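Local coordinates for protein diacylglycerol kinase (Bacillus anthracis, PDB 3S40) that probably transfers a phosphate group from ATP to diacylglycerol to give phosphatidic acid, at residues A[5-10]-A[121-126]; A[89-94]-A[294-299]; A[103-108]-A[204-209]; A[127-132]-A[288-293]; A[222-227]-A[284-289]. All blocks are in the same frame, centred on the assembly; numbering follows the deposited sequence.

Overall arrangement
Contact 2 is the most deeply buried: it joins the edge strand 91-96 of the parallel sheet to strand 284-296 by backbone bonds and apolar side chains. Contact 4 uses the same strand 284-296 against 125-133, through antiparallel bonds interrupted by a bulge and a turn. Contact 5 shares Leu288 with it, now by apolar packing between two sheets. Contact 1 lies at the surface, where a carboxylate holds the N-terminal loop next to the start of strand 125-133. Contact 3, partly buried, sets helix 102-106 against 204-209 with one direct hydrogen bond, a CH-pi contact and bridging waters; it touches chiefly contacts 2 and 4.

Contact 1: A[5-10]-A[121-126]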
# COMPACT_ATOMS: atom_id res chain seq x y z
N LYS A 5 8.60 28.61 8.38
CA LYS A 5 7.92 28.52 7.09
C LYS A 5 7.87 27.08 6.57
O LYS A 5 8.89 26.40 6.47
CB LYS A 5 8.58 29.43 6.05
CG LYS A 5 8.07 29.25 4.63
CD LYS A 5 6.60 29.63 4.52
CE LYS A 5 6.09 29.43 3.10
NZ LYS A 5 4.67 29.84 2.95
N THR A 6 6.66 26.64 6.24
CA THR A 6 6.42 25.26 5.84
C THR A 6 6.43 25.08 4.32
O THR A 6 6.24 26.04 3.57
CB THR A 6 5.09 24.74 6.44
OG1 THR A 6 4.53 23.73 5.60
CG2 THR A 6 4.07 25.88 6.60
N LYS A 7 6.66 23.85 3.86
CA LYS A 7 6.59 23.57 2.44
C LYS A 7 5.17 23.22 1.98
O LYS A 7 4.96 22.82 0.84
CB LYS A 7 7.57 22.45 2.07
CG LYS A 7 7.09 21.06 2.42
CD LYS A 7 8.14 20.00 2.06
CE LYS A 7 9.38 20.13 2.93
NZ LYS A 7 10.25 18.91 2.89
N PHE A 8 4.20 23.34 2.88
CA PHE A 8 2.82 23.03 2.56
C PHE A 8 1.91 24.20 2.92
O PHE A 8 1.51 24.34 4.07
CB PHE A 8 2.34 21.79 3.31
CG PHE A 8 3.19 20.58 3.06
CD1 PHE A 8 3.30 20.04 1.78
CD2 PHE A 8 3.85 19.96 4.11
CE1 PHE A 8 4.08 18.92 1.54
CE2 PHE A 8 4.65 18.82 3.88
CZ PHE A 8 4.76 18.30 2.60
N GLU A 9 1.57 25.01 1.93
CA GLU A 9 0.83 26.24 2.18
C GLU A 9 -0.62 25.91 2.56
O GLU A 9 -1.16 26.48 3.50
CB GLU A 9 0.85 27.10 0.93
CG GLU A 9 0.70 28.58 1.20
CD GLU A 9 0.76 29.39 -0.08
OE1 GLU A 9 -0.31 29.62 -0.69
OE2 GLU A 9 1.88 29.78 -0.48
N LYS A 10 -1.22 24.96 1.86
CA LYS A 10 -2.57 24.52 2.17
C LYS A 10 -2.62 23.02 2.38
O LYS A 10 -2.04 22.22 1.60
CB LYS A 10 -3.55 24.95 1.08
CG LYS A 10 -3.64 26.46 0.94
CD LYS A 10 -4.09 26.86 -0.43
CE LYS A 10 -5.58 26.99 -0.51
NZ LYS A 10 -5.94 28.23 -1.27
N THR A 121 4.08 16.83 10.97
CA THR A 121 4.54 18.16 11.33
C THR A 121 6.03 18.35 11.01
O THR A 121 6.50 19.47 10.87
CB THR A 121 4.29 18.33 12.85
OG1 THR A 121 3.12 19.13 13.05
CG2 THR A 121 5.47 18.88 13.58
N LYS A 122 6.76 17.26 10.89
CA LYS A 122 8.19 17.36 10.60
C LYS A 122 8.43 17.45 9.11
O LYS A 122 9.55 17.74 8.66
CB LYS A 122 8.94 16.18 11.20
CG LYS A 122 8.85 16.07 12.72
CD LYS A 122 9.25 17.39 13.40
CE LYS A 122 9.22 17.25 14.92
NZ LYS A 122 9.27 18.58 15.59
N GLU A 123 7.38 17.19 8.34
CA GLU A 123 7.46 17.35 6.89
C GLU A 123 8.59 16.57 6.17
O GLU A 123 9.20 17.08 5.24
CB GLU A 123 7.59 18.83 6.55
CG GLU A 123 6.49 19.69 7.17
CD GLU A 123 6.44 21.11 6.60
OE1 GLU A 123 7.24 21.45 5.69
OE2 GLU A 123 5.59 21.88 7.07
N HIS A 124 8.87 15.34 6.59
CA HIS A 124 9.85 14.51 5.87
C HIS A 124 9.14 13.75 4.78
O HIS A 124 8.18 13.01 5.03
CB HIS A 124 10.51 13.54 6.82
CG HIS A 124 11.27 14.20 7.92
ND1 HIS A 124 12.25 15.14 7.69
CD2 HIS A 124 11.21 14.05 9.27
CE1 HIS A 124 12.74 15.56 8.84
NE2 HIS A 124 12.13 14.91 9.81
N VAL A 125 9.59 13.94 3.55
CA VAL A 125 8.84 13.49 2.40
C VAL A 125 9.74 12.68 1.48
O VAL A 125 10.92 13.00 1.32
CB VAL A 125 8.30 14.68 1.60
CG1 VAL A 125 7.74 14.19 0.29
CG2 VAL A 125 7.24 15.44 2.41
N LYS A 126 9.20 11.63 0.89
CA LYS A 126 9.97 10.85 -0.07
C LYS A 126 9.09 10.36 -1.20
O LYS A 126 7.86 10.26 -1.04
CB LYS A 126 10.70 9.68 0.60
CG LYS A 126 9.80 8.53 1.01
CD LYS A 126 10.67 7.39 1.53
CE LYS A 126 9.87 6.13 1.72
NZ LYS A 126 10.78 4.94 1.68
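Glu123 pushes its side chain between Thr6, Lys7 and Phe8, and nearly every atom of it finds a partner. From CB, which lies 4.0 Å from Phe8 CE2, the chain runs outward with CG beside the backbone N (chi1 -54°) and stays extended, sliding past the Phe8 ring in the opposite direction. CG passes the same ring carbon, and CD stands 3.8 Å from Phe8 CD2; carboxylate and ring planes are 54° apart. The two oxygens then divide the loop between them. OE1 accepts from Lys7 N at 3.1 Å in an almost straight bond (174° at the hydrogen), while OE2 takes the hydroxyl proton of Thr6 OG1 at 2.6 Å; both are met on their syn sides. Thr6 OG1 in turn accepts from Phe8 N at 2.8 Å, which makes an ST turn and ties the carboxylate to the shape of the loop. This loop leads into strand 11-15 of the parallel sheet of the catalytic domain, whereas Glu123, with positive phi, is the first residue to depart from helical angles after helix 113-120. Lys7 bends at its third torsion so that NZ reaches Glu123 O at 3.2 Å, close to the line of the carbonyl, and its CG covers the centre of one face of the Phe8 ring. At the edge of that ring, Phe8 CZ meets Val125 CG2 at 3.8 Å. Phe8 and Val125 both continue inward onto Thr91 and Ile296, while Glu123 also touches Phe39.

Contact 2: A[89-94]-A[294-299]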
# COMPACT_ATOMS: atom_id res chain seq x y z
N ARG A 89 -0.93 15.86 -8.28
CA ARG A 89 -1.06 15.02 -7.09
C ARG A 89 -0.25 15.60 -5.93
O ARG A 89 0.97 15.53 -5.92
CB ARG A 89 -0.57 13.61 -7.38
CG ARG A 89 -1.21 12.99 -8.61
CD ARG A 89 -0.62 11.61 -8.90
NE ARG A 89 0.81 11.67 -9.20
CZ ARG A 89 1.33 12.06 -10.36
NH1 ARG A 89 0.56 12.45 -11.36
NH2 ARG A 89 2.65 12.07 -10.52
N PRO A 90 -0.95 16.15 -4.93
CA PRO A 90 -0.23 16.64 -3.75
C PRO A 90 0.46 15.51 -2.98
O PRO A 90 0.13 14.33 -3.12
CB PRO A 90 -1.35 17.24 -2.87
CG PRO A 90 -2.59 16.53 -3.31
CD PRO A 90 -2.41 16.21 -4.79
N THR A 91 1.40 15.90 -2.13
CA THR A 91 1.94 15.03 -1.11
C THR A 91 0.83 14.42 -0.26
O THR A 91 -0.16 15.09 0.10
CB THR A 91 2.91 15.79 -0.22
OG1 THR A 91 3.96 16.30 -1.05
CG2 THR A 91 3.52 14.88 0.89
N LEU A 92 1.00 13.14 0.05
CA LEU A 92 0.03 12.40 0.85
C LEU A 92 0.64 11.96 2.19
O LEU A 92 1.85 11.68 2.27
CB LEU A 92 -0.48 11.19 0.04
CG LEU A 92 -1.63 10.32 0.56
CD1 LEU A 92 -2.93 11.12 0.68
CD2 LEU A 92 -1.82 9.11 -0.36
N ALA A 93 -0.18 11.92 3.23
CA ALA A 93 0.24 11.46 4.55
C ALA A 93 -0.86 10.61 5.16
O ALA A 93 -2.03 10.77 4.81
CB ALA A 93 0.59 12.62 5.46
N ILE A 94 -0.49 9.68 6.03
CA ILE A 94 -1.45 8.75 6.62
C ILE A 94 -1.37 8.83 8.12
O ILE A 94 -0.28 8.80 8.68
CB ILE A 94 -1.12 7.28 6.22
CG1 ILE A 94 -1.15 7.11 4.70
CG2 ILE A 94 -2.07 6.29 6.91
CD1 ILE A 94 -0.63 5.76 4.24
N THR A 294 4.50 11.43 -3.74
CA THR A 294 5.35 11.84 -2.64
C THR A 294 4.55 11.63 -1.35
O THR A 294 3.37 11.98 -1.27
CB THR A 294 5.78 13.32 -2.76
OG1 THR A 294 4.62 14.16 -2.71
CG2 THR A 294 6.51 13.55 -4.09
N MSE A 295 5.22 11.11 -0.32
CA MSE A 295 4.55 10.81 0.92
C MSE A 295 5.37 11.23 2.13
O MSE A 295 6.60 11.20 2.13
CB MSE A 295 4.22 9.32 0.98
CG MSE A 295 3.47 8.85 -0.24
SE MSE A 295 2.41 7.22 -0.03
CE MSE A 295 1.18 7.80 1.38
N ILE A 296 4.66 11.64 3.17
CA ILE A 296 5.28 11.89 4.47
C ILE A 296 5.75 10.56 5.03
O ILE A 296 5.03 9.57 4.96
CB ILE A 296 4.27 12.51 5.45
CG1 ILE A 296 3.91 13.94 5.03
CG2 ILE A 296 4.84 12.49 6.88
CD1 ILE A 296 5.04 14.95 5.19
N TYR A 297 6.93 10.54 5.62
CA TYR A 297 7.40 9.30 6.22
C TYR A 297 8.28 9.58 7.43
O TYR A 297 8.51 10.74 7.79
CB TYR A 297 8.16 8.46 5.17
CG TYR A 297 9.56 8.98 4.90
CD1 TYR A 297 10.67 8.25 5.29
CD2 TYR A 297 9.77 10.21 4.26
CE1 TYR A 297 11.95 8.70 5.05
CE2 TYR A 297 11.04 10.68 4.01
CZ TYR A 297 12.14 9.91 4.42
OH TYR A 297 13.42 10.34 4.21
N ASN A 298 8.79 8.50 8.03
CA ASN A 298 9.58 8.59 9.26
C ASN A 298 11.02 8.18 9.01
O ASN A 298 11.31 6.99 8.95
CB ASN A 298 8.99 7.68 10.34
CG ASN A 298 9.62 7.91 11.69
OD1 ASN A 298 10.54 8.73 11.83
ND2 ASN A 298 9.12 7.19 12.71
N PRO A 299 11.93 9.15 8.87
CA PRO A 299 13.32 8.79 8.58
C PRO A 299 14.02 8.15 9.80
O PRO A 299 15.03 7.47 9.64
CB PRO A 299 13.98 10.13 8.22
CG PRO A 299 12.88 11.16 8.23
CD PRO A 299 11.78 10.60 9.08
O HOH W 1 1.95 12.51 -4.42
O HOH W 2 2.32 9.47 6.40
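Leu92 and Met295 form a single beta bridge between the edge strand of the four-stranded parallel sheet and strand 284-296, whose other neighbours make an antiparallel sheet. The two short strands run the same general way, 35° apart. Leu92 N donates to Thr294 O at 3.0 Å, and Leu92 O accepts from Ile296 N at 3.0 Å, so one residue supplies both backbone bonds. The packing is tight around this bridge. Met295, a selenomethionine, lies alongside Leu92 and bends at its third torsion, bringing CE to 3.7 Å from Leu92 CD2 and against Ile94 CD1; Phe103 and Leu107 border it too. Ala93 CB meets Ile296 CG1 at 3.6 Å. Beyond the single bridge the backbones are joined through water: one molecule accepts from Thr294 N and donates to Pro90 O, another accepts from Ile94 N and donates to Ile296 O. In contrast to the buried cluster of Leu92, Ile94 and Met295, the side nearer solvent is the Thr91-Thr294 end. Thr91 and Thr294 cross at about a right angle, with Thr294 OG1 set between its own backbone N and carbonyl carbon (chi1 62°), where it shares a 2.8 Å hydrogen bond with Thr91 OG1.

Contact 3: A[103-108]-A[204-209]; sequences FSRTLG and GEYLGG
The Tyr206 ring carries Arg105 CB over the centre of one face, a CH-pi contact of 3.6 Å from CB to the ring centroid and only 12° off the normal, while a water molecule lies in plane at its edge. The Arg105 guanidinium has Gly209 O over one face, offset toward the rim; NE to Gly209 O is 3.4 Å at an angle too poor for a hydrogen bond, and NE is bonded instead to Cys100 O. Arg105 crosses the tyrosine at about a right angle, its chain extended from CG to NE, so that CD also reaches Tyr206 CD1. Beside it, Thr106 turns OG1 next to its own backbone N (chi1 -70°), where it receives Glu205 N at 3.0 Å. Its methyl CG2 rests 3.7 Å from Glu205 CG. One water donates to Thr106 O and to Glu205 OE2, at 2.7 and 2.9 Å, and a second joins Thr106 OG1 to Tyr206 O. Helix 102-106 belongs to the catalytic domain and 204-209 to the C-terminal beta-sandwich region. The Thr106 hydroxyl is held by Asp102 O, Glu205 N and a water, and the Asp102 carboxylate bonds Gly208 N and Gly209 N; polar bonds thus fix the start of the helix and the loop to each other, with water bridging other parts of the interface.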
# COMPACT_ATOMS: atom_id res chain seq x y z
N PHE A 103 0.23 0.34 4.70
CA PHE A 103 1.08 1.32 4.08
C PHE A 103 1.69 2.35 5.04
O PHE A 103 2.82 2.82 4.82
CB PHE A 103 0.49 1.97 2.82
CG PHE A 103 1.54 2.24 1.81
CD1 PHE A 103 2.00 1.21 1.00
CD2 PHE A 103 2.16 3.48 1.75
CE1 PHE A 103 3.02 1.42 0.10
CE2 PHE A 103 3.19 3.70 0.86
CZ PHE A 103 3.62 2.67 0.03
N SER A 104 0.97 2.70 6.09
CA SER A 104 1.50 3.58 7.11
C SER A 104 2.72 2.92 7.73
O SER A 104 3.76 3.57 7.99
CB SER A 104 0.42 3.97 8.15
OG SER A 104 0.33 3.03 9.22
N ARG A 105 2.65 1.61 7.95
CA ARG A 105 3.83 0.90 8.49
C ARG A 105 5.00 0.92 7.52
O ARG A 105 6.15 1.06 7.92
CB ARG A 105 3.50 -0.54 8.87
CG ARG A 105 2.58 -0.64 10.07
CD ARG A 105 2.14 -2.07 10.28
NE ARG A 105 0.91 -2.15 11.06
CZ ARG A 105 0.88 -2.26 12.38
NH1 ARG A 105 -0.29 -2.31 13.01
NH2 ARG A 105 2.02 -2.31 13.06
N THR A 106 4.71 0.80 6.24
CA THR A 106 5.76 0.83 5.24
C THR A 106 6.58 2.14 5.36
O THR A 106 7.81 2.15 5.23
CB THR A 106 5.16 0.64 3.83
OG1 THR A 106 4.69 -0.71 3.70
CG2 THR A 106 6.20 0.91 2.75
N LEU A 107 5.87 3.23 5.67
CA LEU A 107 6.46 4.57 5.78
C LEU A 107 7.03 4.82 7.16
O LEU A 107 7.56 5.90 7.44
CB LEU A 107 5.43 5.66 5.43
CG LEU A 107 4.81 5.55 4.03
CD1 LEU A 107 3.65 6.57 3.85
CD2 LEU A 107 5.85 5.70 2.93
N GLY A 108 6.93 3.81 8.03
CA GLY A 108 7.50 3.89 9.36
C GLY A 108 6.71 4.82 10.27
O GLY A 108 7.20 5.30 11.30
N GLY A 204 4.44 -2.87 -1.34
CA GLY A 204 4.51 -2.45 0.05
C GLY A 204 5.31 -3.41 0.92
O GLY A 204 5.47 -4.58 0.59
N GLU A 205 5.79 -2.90 2.04
CA GLU A 205 6.75 -3.62 2.86
C GLU A 205 6.07 -4.31 4.04
O GLU A 205 6.71 -4.98 4.83
CB GLU A 205 7.89 -2.65 3.26
CG GLU A 205 8.46 -1.94 2.00
CD GLU A 205 9.54 -0.88 2.28
OE1 GLU A 205 9.78 -0.01 1.41
OE2 GLU A 205 10.14 -0.92 3.36
N TYR A 206 4.75 -4.16 4.13
CA TYR A 206 3.97 -4.76 5.20
C TYR A 206 2.70 -5.36 4.63
O TYR A 206 2.14 -4.83 3.68
CB TYR A 206 3.60 -3.72 6.26
CG TYR A 206 4.72 -3.43 7.20
CD1 TYR A 206 4.75 -4.00 8.47
CD2 TYR A 206 5.78 -2.62 6.82
CE1 TYR A 206 5.79 -3.74 9.34
CE2 TYR A 206 6.82 -2.36 7.68
CZ TYR A 206 6.83 -2.92 8.93
OH TYR A 206 7.88 -2.66 9.80
N LEU A 207 2.24 -6.45 5.23
CA LEU A 207 1.01 -7.10 4.79
C LEU A 207 0.33 -7.69 6.00
O LEU A 207 0.92 -8.52 6.70
CB LEU A 207 1.34 -8.22 3.81
CG LEU A 207 1.26 -7.91 2.33
CD1 LEU A 207 2.46 -8.49 1.58
CD2 LEU A 207 -0.06 -8.44 1.78
N GLY A 208 -0.92 -7.28 6.24
CA GLY A 208 -1.68 -7.78 7.37
C GLY A 208 -1.13 -7.31 8.70
O GLY A 208 -1.12 -8.06 9.67
N GLY A 209 -0.65 -6.08 8.73
CA GLY A 209 -0.14 -5.50 9.96
C GLY A 209 1.28 -5.90 10.31
O GLY A 209 1.87 -5.37 11.26
O HOH W 3 6.84 0.44 10.57
O HOH W 4 8.94 -0.21 5.92
O HOH W 5 2.46 -1.84 2.95

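Contact 4: A[127-132]-A[288-293]; sequences PVDVAK and LLQGHF
Gly291 N donates to Asp129 OD1 at 2.8 Å, meeting this oxygen on its anti side, 24° out of the carboxylate plane; OD2 receives Gly222 N from a neighbouring loop. Asp129 thus grips the corner where strand 284-296 turns through a type II turn from Leu289 to His292, with Gly291 at positive phi. On one side of the corner Val130 and Leu289 are an antiparallel hydrogen-bonded pair, Leu289 N to Val130 O at 2.8 Å and Val130 N to Leu289 O at 3.0 Å. On the other, Val128 N donates to Phe293 O at 2.8 Å and Val128 O accepts from Phe293 N at 3.2 Å. His292 and Phe293 both face Val128, a classic beta bulge, and the register moves by two residues between the pairs. Val130 fills the angle: CG2, held beside its backbone N (chi1 171° for CG1), lies over one face of the Phe293 ring, offset toward the rim, 3.6 Å from CD2, and at the edge of the His292 ring, whose NE2 is bonded to Ala84 O. Leu288 sets both methyls against Asp129, CD1 on CB at 3.7 Å. With each carboxylate oxygen taking a backbone N-H, the buried Asp129 is fixed in rotation and links strand 125-133, the turn and the loop at Gly222.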
# COMPACT_ATOMS: atom_id res chain seq x y z
N PRO A 127 9.71 10.06 -2.34
CA PRO A 127 8.96 9.53 -3.49
C PRO A 127 8.66 8.07 -3.25
O PRO A 127 9.47 7.35 -2.67
CB PRO A 127 9.93 9.71 -4.68
CG PRO A 127 11.26 9.89 -4.08
CD PRO A 127 11.09 10.43 -2.69
N VAL A 128 7.49 7.66 -3.71
CA VAL A 128 7.02 6.30 -3.51
C VAL A 128 6.49 5.82 -4.84
O VAL A 128 5.87 6.59 -5.57
CB VAL A 128 5.92 6.27 -2.43
CG1 VAL A 128 5.24 4.92 -2.37
CG2 VAL A 128 6.52 6.65 -1.06
N ASP A 129 6.77 4.57 -5.18
CA ASP A 129 6.32 4.02 -6.46
C ASP A 129 4.87 3.53 -6.35
O ASP A 129 4.43 3.10 -5.28
CB ASP A 129 7.21 2.84 -6.91
CG ASP A 129 8.72 3.18 -6.89
OD1 ASP A 129 9.09 4.38 -6.99
OD2 ASP A 129 9.53 2.22 -6.77
N VAL A 130 4.14 3.60 -7.46
CA VAL A 130 2.76 3.14 -7.51
C VAL A 130 2.61 2.15 -8.64
O VAL A 130 2.99 2.44 -9.78
CB VAL A 130 1.80 4.32 -7.74
CG1 VAL A 130 0.37 3.81 -8.01
CG2 VAL A 130 1.85 5.31 -6.56
N ALA A 131 2.01 1.00 -8.35
CA ALA A 131 1.87 -0.05 -9.35
C ALA A 131 0.61 0.14 -10.20
O ALA A 131 -0.35 0.77 -9.76
CB ALA A 131 1.87 -1.43 -8.68
N LYS A 132 0.64 -0.42 -11.41
CA LYS A 132 -0.54 -0.46 -12.29
C LYS A 132 -0.76 -1.87 -12.85
O LYS A 132 0.08 -2.40 -13.58
CB LYS A 132 -0.37 0.50 -13.46
CG LYS A 132 -1.42 1.59 -13.52
CD LYS A 132 -1.71 2.00 -14.95
CE LYS A 132 -1.88 3.50 -15.07
NZ LYS A 132 -2.46 3.90 -16.39
N LEU A 288 5.16 -0.45 -13.29
CA LEU A 288 5.42 0.34 -12.11
C LEU A 288 5.61 1.81 -12.46
O LEU A 288 6.36 2.13 -13.37
CB LEU A 288 6.67 -0.16 -11.41
CG LEU A 288 6.92 0.59 -10.11
CD1 LEU A 288 6.08 -0.02 -8.99
CD2 LEU A 288 8.37 0.60 -9.75
N LEU A 289 4.94 2.70 -11.73
CA LEU A 289 5.16 4.14 -11.90
C LEU A 289 6.13 4.66 -10.84
O LEU A 289 5.78 4.86 -9.68
CB LEU A 289 3.84 4.90 -11.85
CG LEU A 289 2.77 4.35 -12.79
CD1 LEU A 289 1.43 5.02 -12.48
CD2 LEU A 289 3.19 4.55 -14.25
N GLN A 290 7.36 4.90 -11.25
CA GLN A 290 8.40 5.24 -10.31
C GLN A 290 8.17 6.62 -9.70
O GLN A 290 7.93 7.59 -10.41
CB GLN A 290 9.77 5.11 -10.99
CG GLN A 290 10.92 4.92 -10.04
CD GLN A 290 12.21 4.45 -10.74
OE1 GLN A 290 12.17 3.83 -11.81
NE2 GLN A 290 13.34 4.78 -10.13
N GLY A 291 8.23 6.70 -8.38
CA GLY A 291 8.11 7.97 -7.69
C GLY A 291 6.84 8.73 -8.01
O GLY A 291 6.84 9.95 -8.03
N HIS A 292 5.75 8.00 -8.22
CA HIS A 292 4.48 8.58 -8.66
C HIS A 292 3.83 9.43 -7.57
O HIS A 292 3.22 10.45 -7.86
CB HIS A 292 3.53 7.46 -9.10
CG HIS A 292 2.31 7.93 -9.83
ND1 HIS A 292 2.37 8.54 -11.06
CD2 HIS A 292 1.00 7.85 -9.50
CE1 HIS A 292 1.14 8.82 -11.47
NE2 HIS A 292 0.29 8.41 -10.54
N PHE A 293 3.95 9.00 -6.31
CA PHE A 293 3.50 9.80 -5.18
C PHE A 293 4.70 10.32 -4.43
O PHE A 293 5.78 9.72 -4.47
CB PHE A 293 2.67 8.97 -4.18
CG PHE A 293 1.27 8.65 -4.66
CD1 PHE A 293 0.65 9.42 -5.63
CD2 PHE A 293 0.57 7.57 -4.12
CE1 PHE A 293 -0.65 9.12 -6.05
CE2 PHE A 293 -0.72 7.27 -4.54
CZ PHE A 293 -1.32 8.04 -5.51

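Contact 5: A[222-227]-A[284-289]; sequences GTLDIF and CQIELL
Leu224 holds CG beside its backbone N (chi1 -70°), and chi2 of -179° puts CD1 anti to CA, so that the two methyls reach different residues of 284-289. Ile286 answers with CG2 anti to the backbone N, the branch nearest to Leu224. Leu224 CD1 meets Ile286 CG2 at 3.5 Å and passes 4.2 Å from Glu287 O, while CD2 meets Leu288 CD1 at 3.4 Å; Leu224 CG is also 3.8 Å from Leu288 CD1. Both methyl pairs are closer than usual van der Waals distance, and the side chains meet at a slant rather than head-on. Between Ile286 and Leu288, Glu287, whose CB points away from 222-227, accepts through OE1 from Gln285 NE2 at 2.9 Å, the oxygen being met from above the carboxylate plane. The axes of strands 224-227 and 284-289 approach to 9.2 Å, sheet-to-sheet spacing rather than that of paired strands, and run roughly opposite ways at 147°. Leu224 bonds through its backbone to Ala259 of strand 254-259, while Ile286 also packs on Ile264 and Trp142, placing the leucine-isoleucine contact inside the beta-sandwich-like domain, between the sheet of 224-230 and that of 261-266 and 284-296.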
# COMPACT_ATOMS: atom_id res chain seq x y z
N GLY A 222 11.99 1.07 -7.43
CA GLY A 222 11.78 1.11 -8.87
C GLY A 222 11.42 -0.21 -9.52
O GLY A 222 11.38 -0.32 -10.75
N THR A 223 11.19 -1.24 -8.72
CA THR A 223 10.77 -2.53 -9.27
C THR A 223 9.65 -3.12 -8.43
O THR A 223 9.38 -2.66 -7.31
CB THR A 223 11.92 -3.57 -9.33
OG1 THR A 223 12.28 -3.97 -8.00
CG2 THR A 223 13.15 -3.00 -10.04
N LEU A 224 9.03 -4.15 -8.98
CA LEU A 224 8.01 -4.93 -8.29
C LEU A 224 8.60 -6.30 -7.98
O LEU A 224 9.47 -6.79 -8.71
CB LEU A 224 6.82 -5.11 -9.21
CG LEU A 224 6.07 -3.80 -9.41
CD1 LEU A 224 4.87 -3.97 -10.31
CD2 LEU A 224 5.65 -3.28 -8.04
N ASP A 225 8.10 -6.92 -6.91
CA ASP A 225 8.55 -8.24 -6.48
C ASP A 225 7.53 -9.32 -6.83
O ASP A 225 6.41 -9.33 -6.31
CB ASP A 225 8.85 -8.26 -4.98
CG ASP A 225 10.15 -7.57 -4.64
OD1 ASP A 225 11.10 -8.25 -4.20
OD2 ASP A 225 10.22 -6.34 -4.85
N ILE A 226 7.93 -10.21 -7.72
CA ILE A 226 7.13 -11.37 -8.04
C ILE A 226 7.47 -12.45 -7.04
O ILE A 226 8.64 -12.73 -6.77
CB ILE A 226 7.46 -11.91 -9.44
CG1 ILE A 226 7.23 -10.82 -10.50
CG2 ILE A 226 6.65 -13.16 -9.73
CD1 ILE A 226 7.59 -11.26 -11.91
N PHE A 227 6.44 -13.07 -6.48
CA PHE A 227 6.63 -14.10 -5.48
C PHE A 227 5.64 -15.22 -5.74
O PHE A 227 4.41 -15.03 -5.73
CB PHE A 227 6.42 -13.50 -4.08
CG PHE A 227 6.78 -14.43 -2.95
CD1 PHE A 227 8.08 -14.53 -2.50
CD2 PHE A 227 5.81 -15.21 -2.34
CE1 PHE A 227 8.42 -15.38 -1.46
CE2 PHE A 227 6.13 -16.07 -1.29
CZ PHE A 227 7.44 -16.15 -0.85
N CYS A 284 -3.02 -10.63 -17.13
CA CYS A 284 -2.77 -9.34 -16.51
C CYS A 284 -1.37 -8.80 -16.80
O CYS A 284 -0.37 -9.53 -16.69
CB CYS A 284 -3.01 -9.44 -15.00
SG CYS A 284 -3.22 -7.87 -14.18
N GLN A 285 -1.31 -7.52 -17.18
CA GLN A 285 -0.06 -6.81 -17.41
C GLN A 285 0.18 -5.85 -16.25
O GLN A 285 -0.73 -5.13 -15.81
CB GLN A 285 -0.10 -6.02 -18.73
CG GLN A 285 1.20 -5.26 -19.07
CD GLN A 285 2.40 -6.17 -19.33
OE1 GLN A 285 2.25 -7.33 -19.73
NE2 GLN A 285 3.61 -5.65 -19.11
N ILE A 286 1.41 -5.85 -15.73
CA ILE A 286 1.74 -4.98 -14.61
C ILE A 286 2.94 -4.09 -14.91
O ILE A 286 3.97 -4.56 -15.42
CB ILE A 286 2.01 -5.75 -13.31
CG1 ILE A 286 1.00 -6.89 -13.12
CG2 ILE A 286 2.00 -4.79 -12.13
CD1 ILE A 286 1.08 -7.56 -11.78
N GLU A 287 2.76 -2.81 -14.59
CA GLU A 287 3.76 -1.76 -14.79
C GLU A 287 3.99 -1.04 -13.46
O GLU A 287 3.10 -1.00 -12.61
CB GLU A 287 3.26 -0.73 -15.81
CG GLU A 287 2.71 -1.30 -17.10
CD GLU A 287 3.78 -1.91 -17.98
OE1 GLU A 287 3.43 -2.75 -18.85
OE2 GLU A 287 4.97 -1.56 -17.81
N LEU A 288 5.16 -0.45 -13.29
CA LEU A 288 5.42 0.34 -12.11
C LEU A 288 5.61 1.81 -12.46
O LEU A 288 6.36 2.13 -13.37
CB LEU A 288 6.67 -0.16 -11.41
CG LEU A 288 6.92 0.59 -10.11
CD1 LEU A 288 6.08 -0.02 -8.99
CD2 LEU A 288 8.37 0.60 -9.75
N LEU A 289 4.94 2.70 -11.73
CA LEU A 289 5.16 4.14 -11.90
C LEU A 289 6.13 4.66 -10.84
O LEU A 289 5.78 4.86 -9.68
CB LEU A 289 3.84 4.90 -11.85
CG LEU A 289 2.77 4.35 -12.79
CD1 LEU A 289 1.43 5.02 -12.48
CD2 LEU A 289 3.19 4.55 -14.25